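Local coordinates for iron uptake protein A2 (Synechocystis sp., PDB 2VOZ) that binds ferric iron in the periplasm and probably delivers it to an ABC transporter for import into the cell, at residues Thr35-Ser40 with Asn271-Asp276; Met90-Glu95 with Arg331-Ser336; Gly98-Val103 with Gly121-Phe126; Arg117-Leu122 with Pro323-Asn328; Tyr135-Val140 with Lys244-Phe249. All coordinates share one frame; numbering follows the deposited sequence.

Contact 1: Thr35-Ser40 with Asn271-Asp276; sequences TINLYS and NAPNRD
Asn274 lays its side chain against the backbone of strand 35-40, its CB and CG each meeting the carbonyl oxygen of Thr35, with Asn274 CG to Thr35 O at 3.4 Å. Neither amide atom bonds across the contact. With CG anti to its own carbonyl carbon (chi1 -56°), the amide is swung toward the strand, where ND2 donates to Asp81 in the loop before strand 82-86. Asparagine suits the place because a short amide can lie on Thr35 O while its ND2 still reaches Asp81. Strand 82-86 pairs in parallel with 35-40 in the sheet of a periplasmic solute-binding protein, and Asn274 holds the N-cap position of helix 275-285 without making a capping bond. Asn37, two residues along the strand from Thr35, turns its amide plane 71° from that of Asn274. Asn37 ND2 comes within 4.1 Å of Pro273 CG, and the same nitrogen is bonded to Pro79 O.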
# COMPACT_ATOMS: atom_id res chain seq x y z
N THR B 35 17.95 13.87 13.34
CA THR B 35 16.53 13.96 13.13
C THR B 35 16.19 15.26 12.41
O THR B 35 16.81 16.31 12.64
CB THR B 35 15.75 13.82 14.46
OG1 THR B 35 14.34 13.83 14.19
CG2 THR B 35 16.09 14.94 15.44
N ILE B 36 15.23 15.14 11.51
CA ILE B 36 14.66 16.34 10.87
C ILE B 36 13.17 16.14 10.63
O ILE B 36 12.66 15.01 10.59
CB ILE B 36 15.29 16.63 9.50
CG1 ILE B 36 15.13 15.43 8.56
CG2 ILE B 36 16.77 17.06 9.65
CD1 ILE B 36 15.24 15.84 7.09
N ASN B 37 12.47 17.26 10.44
CA ASN B 37 11.07 17.24 10.04
C ASN B 37 11.05 17.64 8.57
O ASN B 37 11.30 18.80 8.22
CB ASN B 37 10.27 18.23 10.88
CG ASN B 37 10.39 17.93 12.36
OD1 ASN B 37 10.25 16.77 12.76
ND2 ASN B 37 10.71 18.93 13.16
N LEU B 38 10.76 16.65 7.73
CA LEU B 38 10.73 16.84 6.30
C LEU B 38 9.31 17.00 5.82
O LEU B 38 8.50 16.09 5.99
CB LEU B 38 11.38 15.62 5.62
CG LEU B 38 11.33 15.61 4.08
CD1 LEU B 38 12.07 16.83 3.52
CD2 LEU B 38 11.97 14.30 3.57
N TYR B 39 9.00 18.15 5.25
CA TYR B 39 7.70 18.38 4.63
C TYR B 39 7.96 18.14 3.15
O TYR B 39 8.78 18.84 2.56
CB TYR B 39 7.27 19.84 4.80
CG TYR B 39 6.79 20.24 6.20
CD1 TYR B 39 7.39 19.72 7.34
CD2 TYR B 39 5.79 21.20 6.37
CE1 TYR B 39 6.97 20.13 8.64
CE2 TYR B 39 5.37 21.62 7.65
CZ TYR B 39 5.96 21.07 8.76
OH TYR B 39 5.60 21.48 10.02
N SER B 40 7.29 17.16 2.55
CA SER B 40 7.55 16.84 1.15
C SER B 40 6.28 16.58 0.36
O SER B 40 5.38 15.88 0.82
CB SER B 40 8.48 15.63 1.04
OG SER B 40 8.75 15.41 -0.35
N ASN B 271 12.88 28.84 10.05
CA ASN B 271 13.25 28.76 11.48
C ASN B 271 13.50 27.32 11.88
O ASN B 271 13.12 26.88 12.97
CB ASN B 271 12.24 29.53 12.35
CG ASN B 271 12.46 31.08 12.30
OD1 ASN B 271 13.59 31.58 12.17
ND2 ASN B 271 11.38 31.81 12.41
N ALA B 272 14.14 26.57 10.97
CA ALA B 272 14.35 25.14 11.19
C ALA B 272 14.91 24.85 12.59
O ALA B 272 15.95 25.39 12.98
CB ALA B 272 15.28 24.56 10.14
N PRO B 273 14.23 24.00 13.36
CA PRO B 273 14.76 23.64 14.68
C PRO B 273 16.06 22.83 14.62
O PRO B 273 16.90 22.94 15.53
CB PRO B 273 13.64 22.81 15.30
CG PRO B 273 12.84 22.33 14.20
CD PRO B 273 12.90 23.42 13.13
N ASN B 274 16.21 22.02 13.57
CA ASN B 274 17.35 21.12 13.43
C ASN B 274 18.21 21.55 12.24
O ASN B 274 18.37 20.80 11.27
CB ASN B 274 16.86 19.67 13.21
CG ASN B 274 15.93 19.15 14.29
OD1 ASN B 274 16.37 18.75 15.37
ND2 ASN B 274 14.62 19.09 13.97
N ARG B 275 18.74 22.76 12.29
CA ARG B 275 19.35 23.38 11.12
C ARG B 275 20.54 22.60 10.59
O ARG B 275 20.66 22.38 9.38
CB ARG B 275 19.76 24.82 11.40
CG ARG B 275 20.26 25.55 10.17
CD ARG B 275 20.71 26.94 10.58
NE ARG B 275 21.00 27.75 9.41
CZ ARG B 275 22.20 27.85 8.85
NH1 ARG B 275 22.37 28.60 7.77
NH2 ARG B 275 23.22 27.20 9.37
N ASP B 276 21.46 22.24 11.49
CA ASP B 276 22.63 21.47 11.06
C ASP B 276 22.26 20.12 10.45
O ASP B 276 22.84 19.72 9.43
CB ASP B 276 23.59 21.31 12.22
CG ASP B 276 24.25 22.62 12.60
OD1 ASP B 276 24.64 23.41 11.70
OD2 ASP B 276 24.35 22.87 13.82

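Contact 2: Met90-Glu95 with Arg331-Ser336; sequences MLWRAE and RYQPDS
Gln333 OE1 is gripped side-on by two nitrogens of Arg93, NE at 2.9 Å and NH1 at 3.3 Å. The contact joins helix 88-96 to the start of helix 333-342, a C-terminal helix of this periplasmic-binding-protein fold. The two bonds differ in quality: NE comes in the carbonyl plane on a lone pair, with an N-H...O angle of 163°, whereas NH1 stands well above that plane. OE1 itself lies in the plane of the guanidinium, which is turned 83° from the amide. Gln333 has the length for this reach: CG is anti to its backbone N (chi1 -171°) and the chain stays extended beyond, while NE2 donates to Gly89 O. The other end of Arg93 is held by a salt bridge from NH2 to Glu65. A leucine in place of Arg93 would probably leave Gln333 OE1 without either donor, its amide held by NE2 alone, and Glu65 without this cationic mate.

Trp92 supplies the apolar half of the contact. Gln333 CB sits over one face of the indole, 4.2 Å from the centroid of the six-membered ring, a CH-pi contact. Arg331 N lies over that same face, 3.7 Å from Trp92 CD1. Pro334, a rigid residue suited to a first helical turn, packs obliquely on the six-membered ring, its CG 3.6 Å from Trp92 CH2.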
# COMPACT_ATOMS: atom_id res chain seq x y z
N MET B 90 7.23 25.76 -7.94
CA MET B 90 6.73 25.53 -6.57
C MET B 90 7.72 25.96 -5.52
O MET B 90 7.33 26.52 -4.51
CB MET B 90 6.25 24.08 -6.33
CG MET B 90 5.06 23.65 -7.21
SD MET B 90 3.62 24.83 -7.15
CE MET B 90 3.24 24.87 -5.43
N LEU B 91 9.00 25.70 -5.75
CA LEU B 91 10.03 26.25 -4.88
C LEU B 91 9.93 27.77 -4.83
O LEU B 91 10.07 28.38 -3.77
CB LEU B 91 11.41 25.81 -5.34
CG LEU B 91 11.56 24.29 -5.08
CD1 LEU B 91 12.75 23.72 -5.94
CD2 LEU B 91 11.72 24.00 -3.57
N TRP B 92 9.66 28.38 -5.98
CA TRP B 92 9.53 29.83 -6.03
C TRP B 92 8.31 30.29 -5.19
O TRP B 92 8.39 31.30 -4.49
CB TRP B 92 9.42 30.29 -7.49
CG TRP B 92 9.06 31.76 -7.67
CD1 TRP B 92 9.95 32.80 -7.72
CD2 TRP B 92 7.76 32.33 -7.86
NE1 TRP B 92 9.29 33.98 -7.91
CE2 TRP B 92 7.94 33.73 -8.00
CE3 TRP B 92 6.45 31.81 -7.88
CZ2 TRP B 92 6.89 34.62 -8.17
CZ3 TRP B 92 5.39 32.70 -8.06
CH2 TRP B 92 5.62 34.09 -8.22
N ARG B 93 7.18 29.59 -5.25
CA ARG B 93 6.04 30.00 -4.42
C ARG B 93 6.39 29.94 -2.94
O ARG B 93 5.98 30.83 -2.16
CB ARG B 93 4.81 29.17 -4.69
CG ARG B 93 4.28 29.39 -6.07
CD ARG B 93 2.92 28.70 -6.24
NE ARG B 93 2.54 28.73 -7.66
CZ ARG B 93 1.58 27.98 -8.20
NH1 ARG B 93 1.33 28.10 -9.50
NH2 ARG B 93 0.86 27.14 -7.44
N ALA B 94 7.16 28.93 -2.54
CA ALA B 94 7.66 28.83 -1.17
C ALA B 94 8.59 30.01 -0.81
O ALA B 94 8.47 30.61 0.26
CB ALA B 94 8.41 27.50 -0.97
N GLU B 95 9.50 30.33 -1.72
CA GLU B 95 10.44 31.42 -1.62
C GLU B 95 9.69 32.73 -1.43
O GLU B 95 10.03 33.57 -0.58
CB GLU B 95 11.14 31.43 -2.96
CG GLU B 95 12.60 31.52 -3.00
CD GLU B 95 13.00 31.93 -4.40
OE1 GLU B 95 13.22 33.15 -4.60
OE2 GLU B 95 12.96 31.07 -5.32
N ARG B 331 10.91 33.01 -11.33
CA ARG B 331 10.99 34.48 -11.48
C ARG B 331 9.91 35.00 -12.43
O ARG B 331 9.28 36.02 -12.15
CB ARG B 331 12.38 34.88 -11.97
CG ARG B 331 12.53 36.38 -12.22
CD ARG B 331 13.93 36.72 -12.76
NE ARG B 331 13.98 38.11 -13.23
CZ ARG B 331 15.03 38.66 -13.83
NH1 ARG B 331 16.13 37.94 -14.07
NH2 ARG B 331 14.97 39.93 -14.22
N TYR B 332 9.73 34.32 -13.57
CA TYR B 332 8.77 34.78 -14.55
C TYR B 332 7.46 34.02 -14.50
O TYR B 332 6.69 34.05 -15.48
CB TYR B 332 9.34 34.66 -15.95
CG TYR B 332 10.51 35.56 -16.17
CD1 TYR B 332 10.32 36.92 -16.44
CD2 TYR B 332 11.81 35.07 -16.10
CE1 TYR B 332 11.41 37.78 -16.64
CE2 TYR B 332 12.90 35.91 -16.29
CZ TYR B 332 12.69 37.25 -16.59
OH TYR B 332 13.80 38.05 -16.78
N GLN B 333 7.21 33.32 -13.40
CA GLN B 333 5.89 32.67 -13.25
C GLN B 333 4.66 33.62 -13.35
O GLN B 333 3.67 33.29 -14.03
CB GLN B 333 5.81 31.84 -11.95
CG GLN B 333 4.55 31.01 -11.90
CD GLN B 333 4.44 30.18 -10.65
OE1 GLN B 333 3.59 30.44 -9.82
NE2 GLN B 333 5.31 29.18 -10.50
N PRO B 334 4.68 34.78 -12.64
CA PRO B 334 3.48 35.64 -12.80
C PRO B 334 3.26 36.11 -14.26
O PRO B 334 2.13 36.15 -14.75
CB PRO B 334 3.77 36.83 -11.87
CG PRO B 334 4.82 36.35 -10.90
CD PRO B 334 5.64 35.35 -11.68
N ASP B 335 4.36 36.43 -14.92
CA ASP B 335 4.37 36.87 -16.31
C ASP B 335 3.79 35.77 -17.20
O ASP B 335 3.01 36.04 -18.11
CB ASP B 335 5.80 37.20 -16.75
CG ASP B 335 6.59 38.07 -15.69
OD1 ASP B 335 7.02 39.15 -16.13
OD2 ASP B 335 6.81 37.69 -14.48
N SER B 336 4.19 34.53 -16.92
CA SER B 336 3.76 33.35 -17.69
C SER B 336 2.25 33.15 -17.56
O SER B 336 1.56 32.89 -18.53
CB SER B 336 4.51 32.12 -17.15
OG SER B 336 3.95 30.92 -17.65

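Contact 3: Gly98-Val103 with Gly121-Phe126; sequences GLFQPV and GLWYGF
Phe100 and Trp123 meet obliquely, their ring planes at 58° and Phe100 CE1 3.7 Å from Trp123 CD1. Trp123 CB lies over one face of the phenylalanine ring. Trp123 CG stands between the backbone N and the carbonyl carbon (chi1 51°), which carries the indole across to Phe100. Leu122 runs beside Pro102, pointing the same way, and sets its CD2 methyl 3.8 Å from Pro102 CD, a flexible leucine branch lying along a rigid proline ring. Val103 CG2 crosses Tyr124 obliquely, 3.7 Å from CE1. Two links join the backbones: Val103 N donates to Gly121 O at 3.1 Å, nearly straight, and one water donates to both Gln101 O and Leu122 O. Glycine suits position 121 because its phi is positive and a CB would clash with Val103 O. The loop 98-103 opens with Gly98 in a Schellman motif ending helix 88-96, whose Leu91 and Ala94 pack on Phe100; Val103 leans on helix 275-285, and Tyr124 begins strand 124-136, bonded there to strand 261-268.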
# COMPACT_ATOMS: atom_id res chain seq x y z
N GLY B 98 8.40 33.51 1.75
CA GLY B 98 9.51 33.77 2.67
C GLY B 98 9.84 32.58 3.55
O GLY B 98 10.27 32.75 4.70
N LEU B 99 9.70 31.37 2.99
CA LEU B 99 9.79 30.17 3.81
C LEU B 99 11.20 29.66 4.04
O LEU B 99 11.43 28.91 5.00
CB LEU B 99 8.93 29.04 3.22
CG LEU B 99 7.41 29.32 3.26
CD1 LEU B 99 6.65 28.05 2.98
CD2 LEU B 99 6.98 29.91 4.60
N PHE B 100 12.12 30.00 3.13
CA PHE B 100 13.48 29.45 3.14
C PHE B 100 14.50 30.39 3.76
O PHE B 100 14.38 31.62 3.66
CB PHE B 100 13.96 29.13 1.71
CG PHE B 100 13.20 27.99 1.04
CD1 PHE B 100 12.61 28.19 -0.20
CD2 PHE B 100 13.15 26.73 1.62
CE1 PHE B 100 11.90 27.16 -0.86
CE2 PHE B 100 12.42 25.66 0.99
CZ PHE B 100 11.81 25.91 -0.26
N GLN B 101 15.49 29.79 4.41
CA GLN B 101 16.72 30.52 4.74
C GLN B 101 17.84 30.09 3.81
O GLN B 101 17.93 28.93 3.43
CB GLN B 101 17.15 30.28 6.19
CG GLN B 101 17.39 28.84 6.61
CD GLN B 101 17.87 28.73 8.04
OE1 GLN B 101 18.94 29.27 8.40
NE2 GLN B 101 17.11 28.01 8.86
N PRO B 102 18.74 31.02 3.53
CA PRO B 102 19.90 30.62 2.72
C PRO B 102 20.86 29.74 3.50
O PRO B 102 21.06 29.91 4.71
CB PRO B 102 20.55 31.94 2.33
CG PRO B 102 20.16 32.91 3.45
CD PRO B 102 18.77 32.45 3.90
N VAL B 103 21.40 28.74 2.82
CA VAL B 103 22.46 27.96 3.43
C VAL B 103 23.69 27.98 2.54
O VAL B 103 23.58 28.13 1.31
CB VAL B 103 22.03 26.52 3.77
CG1 VAL B 103 20.85 26.50 4.78
CG2 VAL B 103 21.70 25.77 2.54
N GLY B 121 21.33 30.44 -2.71
CA GLY B 121 21.43 29.29 -1.80
C GLY B 121 20.17 28.97 -1.01
O GLY B 121 20.22 28.28 0.01
N LEU B 122 19.03 29.44 -1.50
CA LEU B 122 17.75 29.26 -0.82
C LEU B 122 17.19 27.85 -1.00
O LEU B 122 16.49 27.34 -0.13
CB LEU B 122 16.75 30.28 -1.32
CG LEU B 122 16.94 31.73 -0.86
CD1 LEU B 122 15.90 32.63 -1.54
CD2 LEU B 122 16.85 31.80 0.65
N TRP B 123 17.47 27.25 -2.16
CA TRP B 123 17.01 25.88 -2.42
C TRP B 123 17.85 25.25 -3.53
O TRP B 123 18.59 25.96 -4.25
CB TRP B 123 15.50 25.82 -2.70
CG TRP B 123 14.99 26.78 -3.78
CD1 TRP B 123 14.26 27.92 -3.56
CD2 TRP B 123 15.17 26.68 -5.20
NE1 TRP B 123 13.96 28.52 -4.76
CE2 TRP B 123 14.50 27.78 -5.78
CE3 TRP B 123 15.82 25.76 -6.04
CZ2 TRP B 123 14.47 28.00 -7.15
CZ3 TRP B 123 15.80 25.99 -7.45
CH2 TRP B 123 15.11 27.11 -7.97
N TYR B 124 17.72 23.92 -3.65
CA TYR B 124 18.66 23.12 -4.44
C TYR B 124 17.89 22.05 -5.19
O TYR B 124 17.03 21.40 -4.60
CB TYR B 124 19.67 22.43 -3.50
CG TYR B 124 20.46 23.46 -2.76
CD1 TYR B 124 19.95 24.05 -1.62
CD2 TYR B 124 21.70 23.89 -3.25
CE1 TYR B 124 20.69 25.09 -0.93
CE2 TYR B 124 22.43 24.92 -2.60
CZ TYR B 124 21.92 25.50 -1.45
OH TYR B 124 22.62 26.50 -0.82
N GLY B 125 18.17 21.89 -6.48
CA GLY B 125 17.56 20.76 -7.22
C GLY B 125 18.25 19.46 -6.86
O GLY B 125 19.48 19.41 -6.72
N PHE B 126 17.44 18.42 -6.64
CA PHE B 126 17.97 17.09 -6.38
C PHE B 126 17.64 16.05 -7.45
O PHE B 126 18.33 15.03 -7.52
CB PHE B 126 17.57 16.61 -4.99
CG PHE B 126 18.24 17.38 -3.93
CD1 PHE B 126 19.60 17.14 -3.63
CD2 PHE B 126 17.57 18.41 -3.29
CE1 PHE B 126 20.25 17.88 -2.65
CE2 PHE B 126 18.23 19.19 -2.34
CZ PHE B 126 19.56 18.91 -2.01
O HOH W 1 17.98 26.55 2.14

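Contact 4: Arg117-Leu122 with Pro323-Asn328; sequences RHPDGL and PLNVSN
Asn325 ND2 donates to Arg117 O at 3.1 Å, approaching nearly along the C=O axis. Asn325 OD1 turns back to its own segment, accepting from Ser327 N at 2.8 Å and from Ser327 OG at 2.7 Å, the two reaching it from opposite faces of the amide plane. The first is the capping bond of the turn leading into helix 327-331. The amide of Asn325 reaches the 117-122 loop because its CG is trans to the backbone N (chi1 -177°). Pro119 closes the side of this group, CD 3.5 Å from Ser327 OG, and Ser327 CB comes 3.9 Å from His118 ND1. Farther out, the type I turn from His118 to Gly121 sets the proline, and Asn325 O accepts from both N and ND2 of Asn328. With an alanine here, Arg117 O would probably lose this donor, and Ser327 N and OG the acceptor they share. Asparagine fits because one short amide donates outward and accepts inward, tying the shape of the helix start to its hold on the loop without any charge.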
# COMPACT_ATOMS: atom_id res chain seq x y z
N ARG B 117 20.35 25.10 -9.00
CA ARG B 117 20.14 25.57 -7.63
C ARG B 117 19.96 27.06 -7.60
O ARG B 117 20.34 27.76 -8.53
CB ARG B 117 21.27 25.16 -6.69
CG ARG B 117 22.70 25.43 -7.22
CD ARG B 117 23.71 24.89 -6.21
NE ARG B 117 25.08 24.76 -6.76
CZ ARG B 117 25.94 25.77 -6.87
NH1 ARG B 117 25.57 26.98 -6.49
NH2 ARG B 117 27.15 25.57 -7.37
N HIS B 118 19.34 27.55 -6.53
CA HIS B 118 19.05 28.97 -6.44
C HIS B 118 20.34 29.78 -6.26
O HIS B 118 21.20 29.39 -5.47
CB HIS B 118 18.06 29.19 -5.29
CG HIS B 118 17.55 30.58 -5.22
ND1 HIS B 118 16.32 30.95 -5.74
CD2 HIS B 118 18.14 31.71 -4.77
CE1 HIS B 118 16.17 32.26 -5.58
NE2 HIS B 118 17.25 32.74 -5.00
N PRO B 119 20.46 30.90 -6.98
CA PRO B 119 21.68 31.70 -6.92
C PRO B 119 22.02 32.20 -5.52
O PRO B 119 23.19 32.52 -5.26
CB PRO B 119 21.35 32.89 -7.85
CG PRO B 119 20.35 32.36 -8.80
CD PRO B 119 19.48 31.49 -7.92
N ASP B 120 21.05 32.28 -4.61
CA ASP B 120 21.29 32.79 -3.27
C ASP B 120 21.33 31.68 -2.23
O ASP B 120 21.35 31.94 -1.01
CB ASP B 120 20.25 33.85 -2.90
CG ASP B 120 20.31 35.05 -3.80
OD1 ASP B 120 21.43 35.46 -4.15
OD2 ASP B 120 19.24 35.58 -4.17
N GLY B 121 21.33 30.44 -2.71
CA GLY B 121 21.43 29.29 -1.80
C GLY B 121 20.17 28.97 -1.01
O GLY B 121 20.22 28.28 0.01
N LEU B 122 19.03 29.44 -1.50
CA LEU B 122 17.75 29.26 -0.82
C LEU B 122 17.19 27.85 -1.00
O LEU B 122 16.49 27.34 -0.13
CB LEU B 122 16.75 30.28 -1.32
CG LEU B 122 16.94 31.73 -0.86
CD1 LEU B 122 15.90 32.63 -1.54
CD2 LEU B 122 16.85 31.80 0.65
N PRO B 323 21.11 25.49 -20.18
CA PRO B 323 21.91 25.95 -19.02
C PRO B 323 21.25 27.08 -18.20
O PRO B 323 21.82 27.48 -17.18
CB PRO B 323 23.21 26.41 -19.67
CG PRO B 323 22.78 26.94 -21.01
CD PRO B 323 21.68 25.96 -21.46
N LEU B 324 20.05 27.52 -18.58
CA LEU B 324 19.33 28.58 -17.84
C LEU B 324 19.24 28.28 -16.35
O LEU B 324 18.92 27.15 -15.97
CB LEU B 324 17.92 28.75 -18.41
CG LEU B 324 17.01 29.78 -17.81
CD1 LEU B 324 17.53 31.15 -18.30
CD2 LEU B 324 15.58 29.59 -18.26
N ASN B 325 19.51 29.26 -15.49
CA ASN B 325 19.37 28.94 -14.06
C ASN B 325 17.89 28.71 -13.80
O ASN B 325 17.04 29.50 -14.22
CB ASN B 325 19.94 30.05 -13.16
CG ASN B 325 19.88 29.70 -11.70
OD1 ASN B 325 18.81 29.83 -11.08
ND2 ASN B 325 21.00 29.23 -11.14
N VAL B 326 17.57 27.61 -13.12
CA VAL B 326 16.16 27.24 -12.94
C VAL B 326 15.41 28.22 -12.04
O VAL B 326 14.17 28.20 -12.05
CB VAL B 326 15.98 25.78 -12.47
CG1 VAL B 326 16.50 24.79 -13.56
CG2 VAL B 326 16.70 25.59 -11.14
N SER B 327 16.09 29.10 -11.33
CA SER B 327 15.34 30.15 -10.57
C SER B 327 14.53 31.06 -11.52
O SER B 327 13.55 31.71 -11.09
CB SER B 327 16.24 31.00 -9.67
OG SER B 327 17.10 31.80 -10.44
N ASN B 328 14.92 31.09 -12.80
CA ASN B 328 14.22 31.90 -13.80
C ASN B 328 12.80 31.37 -14.02
O ASN B 328 11.89 32.11 -14.40
CB ASN B 328 14.96 31.87 -15.13
CG ASN B 328 16.12 32.82 -15.14
OD1 ASN B 328 15.93 34.05 -15.16
ND2 ASN B 328 17.34 32.27 -15.07

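Contact 5: Tyr135-Val140 with Lys244-Phe249; sequences YSRDRV and KVSLFF. With SO4 (sulfate ion), chain E.
Arg137 folds its side chain over the end of strand 245-248, beginning with CB, which lies 3.6 Å from Lys244 O. The two strands are antiparallel neighbours in the mixed sheet of this solute-binding-protein fold: Tyr135 and Ser246 form a hydrogen-bonded pair, Ser136 and Val245 a non-hydrogen-bonded one, and Arg137 N continues the ladder with a nearly straight bond to Lys244 O. Farther out, Arg137 CG and CD both pass close to Ser246 OG, CD at 3.2 Å. A bend at chi3 (57°) then turns the guanidinium back, and Arg137 NH1 donates to Ser246 OG at 2.9 Å, the oxygen lying near the guanidinium plane.

Ser246 is small enough to serve both sides of this site. Its OG donates to O2 of a sulfate ion, probably from the crystallisation liquor, whose O1 accepts from Leu247 N at 2.8 Å. Ser246 CB sits over one face of the Tyr135 ring, 4.0 Å from the centroid. The ring edge of the tyrosine meets Phe248 CB. On the opposite sheet face Val245 packs on Ile209 and Ile212 of helix 205-213. The strand runs beside the iron site, the Leu247 side chain about 8 Å from those of the iron ligands Tyr225 and Tyr226. At the end of strand 124-136, Ser136 OG accepts from Arg139 N in an ST motif, and a water donates to Lys244 O at 2.8 Å while accepting from Asp138 N.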
# COMPACT_ATOMS: atom_id res chain seq x y z
N TYR B 135 5.32 12.45 -30.22
CA TYR B 135 4.74 12.55 -31.57
C TYR B 135 4.22 11.23 -32.06
O TYR B 135 4.74 10.17 -31.70
CB TYR B 135 5.74 13.15 -32.57
CG TYR B 135 6.94 12.26 -32.86
CD1 TYR B 135 8.13 12.37 -32.10
CD2 TYR B 135 6.88 11.28 -33.90
CE1 TYR B 135 9.25 11.57 -32.36
CE2 TYR B 135 8.01 10.49 -34.17
CZ TYR B 135 9.16 10.62 -33.39
OH TYR B 135 10.24 9.79 -33.65
N SER B 136 3.20 11.31 -32.91
CA SER B 136 2.62 10.15 -33.56
C SER B 136 3.63 9.55 -34.53
O SER B 136 4.04 10.19 -35.48
CB SER B 136 1.39 10.61 -34.38
OG SER B 136 0.87 9.53 -35.14
N ARG B 137 3.98 8.29 -34.32
CA ARG B 137 4.95 7.62 -35.19
C ARG B 137 4.39 7.52 -36.61
O ARG B 137 5.14 7.71 -37.57
CB ARG B 137 5.26 6.25 -34.63
CG ARG B 137 6.10 6.36 -33.40
CD ARG B 137 6.49 5.00 -32.79
NE ARG B 137 7.18 4.14 -33.74
CZ ARG B 137 8.46 4.27 -34.11
NH1 ARG B 137 9.22 5.26 -33.64
NH2 ARG B 137 8.98 3.40 -34.98
N ASP B 138 3.08 7.30 -36.74
CA ASP B 138 2.47 7.13 -38.04
C ASP B 138 2.25 8.46 -38.76
O ASP B 138 2.34 8.53 -40.00
CB ASP B 138 1.14 6.39 -37.91
CG ASP B 138 1.33 4.91 -37.57
OD1 ASP B 138 0.31 4.25 -37.30
OD2 ASP B 138 2.47 4.41 -37.56
N ARG B 139 1.99 9.53 -38.00
CA ARG B 139 1.56 10.79 -38.64
C ARG B 139 2.54 11.95 -38.63
O ARG B 139 2.28 12.98 -39.26
CB ARG B 139 0.22 11.25 -38.04
CG ARG B 139 -0.89 10.19 -38.09
CD ARG B 139 -2.21 10.75 -37.65
NE ARG B 139 -2.13 11.20 -36.24
CZ ARG B 139 -2.26 10.40 -35.18
NH1 ARG B 139 -2.19 10.92 -33.94
NH2 ARG B 139 -2.54 9.07 -35.32
N VAL B 140 3.62 11.79 -37.88
CA VAL B 140 4.65 12.81 -37.79
C VAL B 140 5.98 12.23 -38.10
O VAL B 140 6.36 11.19 -37.58
CB VAL B 140 4.71 13.43 -36.37
CG1 VAL B 140 5.88 14.42 -36.28
CG2 VAL B 140 3.38 14.09 -36.02
N LYS B 244 2.90 3.53 -30.49
CA LYS B 244 2.27 4.49 -31.40
C LYS B 244 2.85 5.89 -31.31
O LYS B 244 2.68 6.71 -32.21
CB LYS B 244 0.77 4.54 -31.16
CG LYS B 244 0.07 3.30 -31.72
CD LYS B 244 -1.43 3.39 -31.57
CE LYS B 244 -2.09 2.19 -32.24
NZ LYS B 244 -1.97 2.35 -33.72
N VAL B 245 3.54 6.15 -30.21
CA VAL B 245 4.02 7.51 -29.89
C VAL B 245 5.48 7.42 -29.53
O VAL B 245 5.88 6.48 -28.85
CB VAL B 245 3.21 8.07 -28.67
CG1 VAL B 245 3.73 9.47 -28.30
CG2 VAL B 245 1.69 8.09 -28.98
N SER B 246 6.32 8.37 -30.01
CA SER B 246 7.74 8.40 -29.63
C SER B 246 8.08 9.68 -28.89
O SER B 246 7.38 10.68 -29.00
CB SER B 246 8.66 8.24 -30.84
OG SER B 246 8.62 6.89 -31.34
N LEU B 247 9.18 9.63 -28.15
CA LEU B 247 9.67 10.77 -27.37
C LEU B 247 10.72 11.49 -28.24
O LEU B 247 11.60 10.86 -28.80
CB LEU B 247 10.30 10.26 -26.07
CG LEU B 247 10.89 11.28 -25.08
CD1 LEU B 247 10.89 10.62 -23.71
CD2 LEU B 247 12.31 11.68 -25.43
N PHE B 248 10.62 12.81 -28.32
CA PHE B 248 11.60 13.63 -29.04
C PHE B 248 12.12 14.71 -28.10
O PHE B 248 11.30 15.48 -27.56
CB PHE B 248 10.90 14.28 -30.25
CG PHE B 248 11.79 15.22 -31.03
CD1 PHE B 248 12.66 14.71 -32.02
CD2 PHE B 248 11.75 16.59 -30.79
CE1 PHE B 248 13.50 15.59 -32.75
CE2 PHE B 248 12.59 17.49 -31.50
CZ PHE B 248 13.46 16.98 -32.48
N PHE B 249 13.44 14.79 -27.94
CA PHE B 249 14.06 15.88 -27.20
C PHE B 249 14.17 17.12 -28.07
O PHE B 249 14.92 17.11 -29.06
CB PHE B 249 15.46 15.52 -26.67
CG PHE B 249 15.47 14.52 -25.55
CD1 PHE B 249 15.15 14.89 -24.24
CD2 PHE B 249 15.84 13.19 -25.80
CE1 PHE B 249 15.18 13.95 -23.20
CE2 PHE B 249 15.86 12.26 -24.77
CZ PHE B 249 15.51 12.63 -23.47
S SO4 E . 11.34 6.14 -28.59
O1 SO4 E . 10.55 7.19 -27.96
O2 SO4 E . 10.62 5.50 -29.73
O3 SO4 E . 12.61 6.70 -29.11
O4 SO4 E . 11.67 5.10 -27.61
O HOH W 2 -0.09 7.82 -33.27
O HOH W 3 1.66 5.88 -34.66
O HOH W 4 -0.99 5.02 -35.17

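Overall arrangement
Contacts 1 to 4 gather toward one end of the molecule and contact 5 lies at the other, its centre about 44 Å from that of contact 1. Contacts 3 and 5 both use strand 124-136, which spans much of that distance, but only contact 5 is a strand ladder. Contacts 1 and 2 lie at the surface, the first a loose meeting of amides, the second an arginine grip beside an indole. Contacts 3, 4 and 5 are partly buried; contact 3 is chiefly apolar, whereas contact 4 is a neutral amide network. Contacts 3 and 4 share Gly121 and Leu122, and Glu95 of contact 2 bonds to Trp123. Arg275 of contact 1 reaches Gln101 of contact 3.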